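Local coordinates for protein leucine aminopeptidase 1 (Caenorhabditis elegans, PDB 2HC9) that probably acts as a digestive enzyme, a zinc-dependent aminopeptidase that releases amino acids, preferably leucine, from the N-termini of peptides, at residues A[194-199]-A[284-289]. The protein carries 1 engineered substitution. Sequence-based numbering, arbitrary orientation.
Sequences VKVGNA and EAYSAL
Val194 O, a turn before the end of the helix whose Val196 meets Glu284, Tyr286 and Ser287, accepts a hydrogen bond from the backbone N of Asn198 at 2.8 Å. In one of the two conformers of Asn198, ND2 approaches the same oxygen from the opposite face of the carbonyl plane, so this second grip is less certain. An amide suits this outer side of the helix, away from the neighbouring one.

Across the interface the contact is apolar and rests on one side chain, Val196. Its two methyls diverge: CG1, anti to the backbone N (chi1 169°), lies 3.8 Å from CB of Ser287, while CG2 comes within 4.2 Å of OE2 of Glu284. A beta-branched residue thus reaches two positions on the facing helix without a long, flexible chain. Ser287 meets it with its methylene, and so small a residue is consistent with the 6.6 Å between the CA atoms of Val196 and Ser287. Glu284 starts out away from the interface, but a bend at chi2 (-65°) brings its carboxylate back across the valine, at an angle to it. The ring of Tyr286 offers its edge, with CD2 4.4 Å from Val196 CG1. The ring also packs on Leu298 and Ala300 of strand 297-307, and its buried hydroxyl is satisfied by Ser202 OG.

The axes of segments 194-199 and 284-289 run nearly parallel, 12° apart and 10.4 Å at closest approach. These segments of helices 186-199 and 277-290 thus pack side by side, the latter helix resting on strand 297-307, as in the helical layer flanking the mixed beta-sheet of the M17 aminopeptidase catalytic domain's alpha/beta fold.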
loop_
_atom_site.group_PDB
_atom_site.type_symbol
_atom_site.label_atom_id
_atom_site.label_comp_id
_atom_site.label_asym_id
_atom_site.label_seq_id
_atom_site.Cartn_x
_atom_site.Cartn_y
_atom_site.Cartn_z
ATOM N N VAL A 194 -3.562 -32.415 28.903
ATOM C CA VAL A 194 -3.436 -33.239 30.121
ATOM C C VAL A 194 -4.671 -34.147 30.345
ATOM O O VAL A 194 -4.534 -35.303 30.767
ATOM C CB VAL A 194 -3.086 -32.395 31.365
ATOM C CG1 VAL A 194 -3.158 -33.258 32.674
ATOM C CG2 VAL A 194 -1.687 -31.806 31.208
ATOM N N LYS A 195 -5.857 -33.643 30.019
ATOM C CA LYS A 195 -7.067 -34.475 30.063
ATOM C C LYS A 195 -6.958 -35.707 29.169
ATOM O O LYS A 195 -7.281 -36.808 29.591
ATOM C CB LYS A 195 -8.295 -33.655 29.656
ATOM C CG LYS A 195 -8.789 -32.758 30.755
ATOM C CD LYS A 195 -10.072 -32.013 30.323
ATOM C CE LYS A 195 -11.281 -32.934 30.429
ATOM N NZ LYS A 195 -12.541 -32.273 29.975
ATOM N N VAL A 196 -6.500 -35.514 27.933
ATOM C CA VAL A 196 -6.268 -36.630 27.016
ATOM C C VAL A 196 -5.141 -37.538 27.561
ATOM O O VAL A 196 -5.251 -38.771 27.514
ATOM C CB VAL A 196 -5.917 -36.124 25.574
ATOM C CG1 VAL A 196 -5.419 -37.289 24.687
ATOM C CG2 VAL A 196 -7.119 -35.397 24.947
ATOM N N GLY A 197 -4.083 -36.921 28.089
ATOM C CA GLY A 197 -2.999 -37.658 28.767
ATOM C C GLY A 197 -3.539 -38.606 29.842
ATOM O O GLY A 197 -3.125 -39.773 29.917
ATOM N N ASN A 198 -4.451 -38.101 30.668
ATOM C CA ASN A 198 -5.029 -38.911 31.742
ATOM C C ASN A 198 -5.906 -40.031 31.173
ATOM O O ASN A 198 -5.775 -41.192 31.586
ATOM C CB ASN A 198 -5.804 -38.039 32.746
ATOM C CG ASN A 198 -4.924 -37.529 33.895
ATOM O OD1 ASN A 198 -4.733 -38.221 34.894
ATOM N ND2 ASN A 198 -4.413 -36.311 33.766
ATOM N N ALA A 199 -6.777 -39.687 30.224
ATOM C CA ALA A 199 -7.716 -40.655 29.615
ATOM C C ALA A 199 -6.992 -41.801 28.930
ATOM O O ALA A 199 -7.463 -42.944 28.933
ATOM C CB ALA A 199 -8.656 -39.959 28.619
ATOM N N GLU A 284 -5.388 -35.001 19.080
ATOM C CA GLU A 284 -6.572 -35.821 18.834
ATOM C C GLU A 284 -6.305 -37.045 17.982
ATOM O O GLU A 284 -6.984 -38.064 18.134
ATOM C CB GLU A 284 -7.731 -34.980 18.276
ATOM C CG GLU A 284 -8.123 -33.812 19.219
ATOM C CD GLU A 284 -8.695 -34.283 20.565
ATOM O OE1 GLU A 284 -9.258 -35.397 20.617
ATOM O OE2 GLU A 284 -8.612 -33.507 21.550
ATOM N N ALA A 285 -5.292 -36.970 17.114
ATOM C CA ALA A 285 -4.763 -38.189 16.462
ATOM C C ALA A 285 -4.197 -39.180 17.470
ATOM O O ALA A 285 -4.466 -40.371 17.377
ATOM C CB ALA A 285 -3.676 -37.851 15.413
ATOM N N TYR A 286 -3.378 -38.685 18.396
ATOM C CA TYR A 286 -2.784 -39.511 19.438
ATOM C C TYR A 286 -3.906 -40.194 20.218
ATOM O O TYR A 286 -3.851 -41.396 20.465
ATOM C CB TYR A 286 -1.948 -38.619 20.360
ATOM C CG TYR A 286 -1.322 -39.302 21.565
ATOM C CD1 TYR A 286 -0.052 -39.872 21.473
ATOM C CD2 TYR A 286 -1.997 -39.357 22.803
ATOM C CE1 TYR A 286 0.545 -40.475 22.551
ATOM C CE2 TYR A 286 -1.395 -39.961 23.917
ATOM C CZ TYR A 286 -0.122 -40.508 23.779
ATOM O OH TYR A 286 0.499 -41.113 24.845
ATOM N N SER A 287 -4.910 -39.415 20.607
ATOM C CA SER A 287 -6.054 -39.952 21.340
ATOM C C SER A 287 -6.744 -41.104 20.583
ATOM O O SER A 287 -6.958 -42.186 21.143
ATOM C CB SER A 287 -7.050 -38.842 21.645
ATOM O OG SER A 287 -8.222 -39.351 22.281
ATOM N N ALA A 288 -7.070 -40.884 19.319
ATOM C CA ALA A 288 -7.769 -41.932 18.523
ATOM C C ALA A 288 -6.916 -43.217 18.385
ATOM O O ALA A 288 -7.429 -44.335 18.502
ATOM C CB ALA A 288 -8.142 -41.381 17.142
ATOM N N LEU A 289 -5.610 -43.060 18.155
ATOM C CA LEU A 289 -4.720 -44.212 17.977
ATOM C C LEU A 289 -4.564 -44.991 19.284
ATOM O O LEU A 289 -4.580 -46.219 19.283
ATOM C CB LEU A 289 -3.341 -43.761 17.487
ATOM C CG LEU A 289 -3.336 -43.249 16.023
ATOM C CD1 LEU A 289 -2.022 -42.476 15.685
ATOM C CD2 LEU A 289 -3.570 -44.380 15.025
#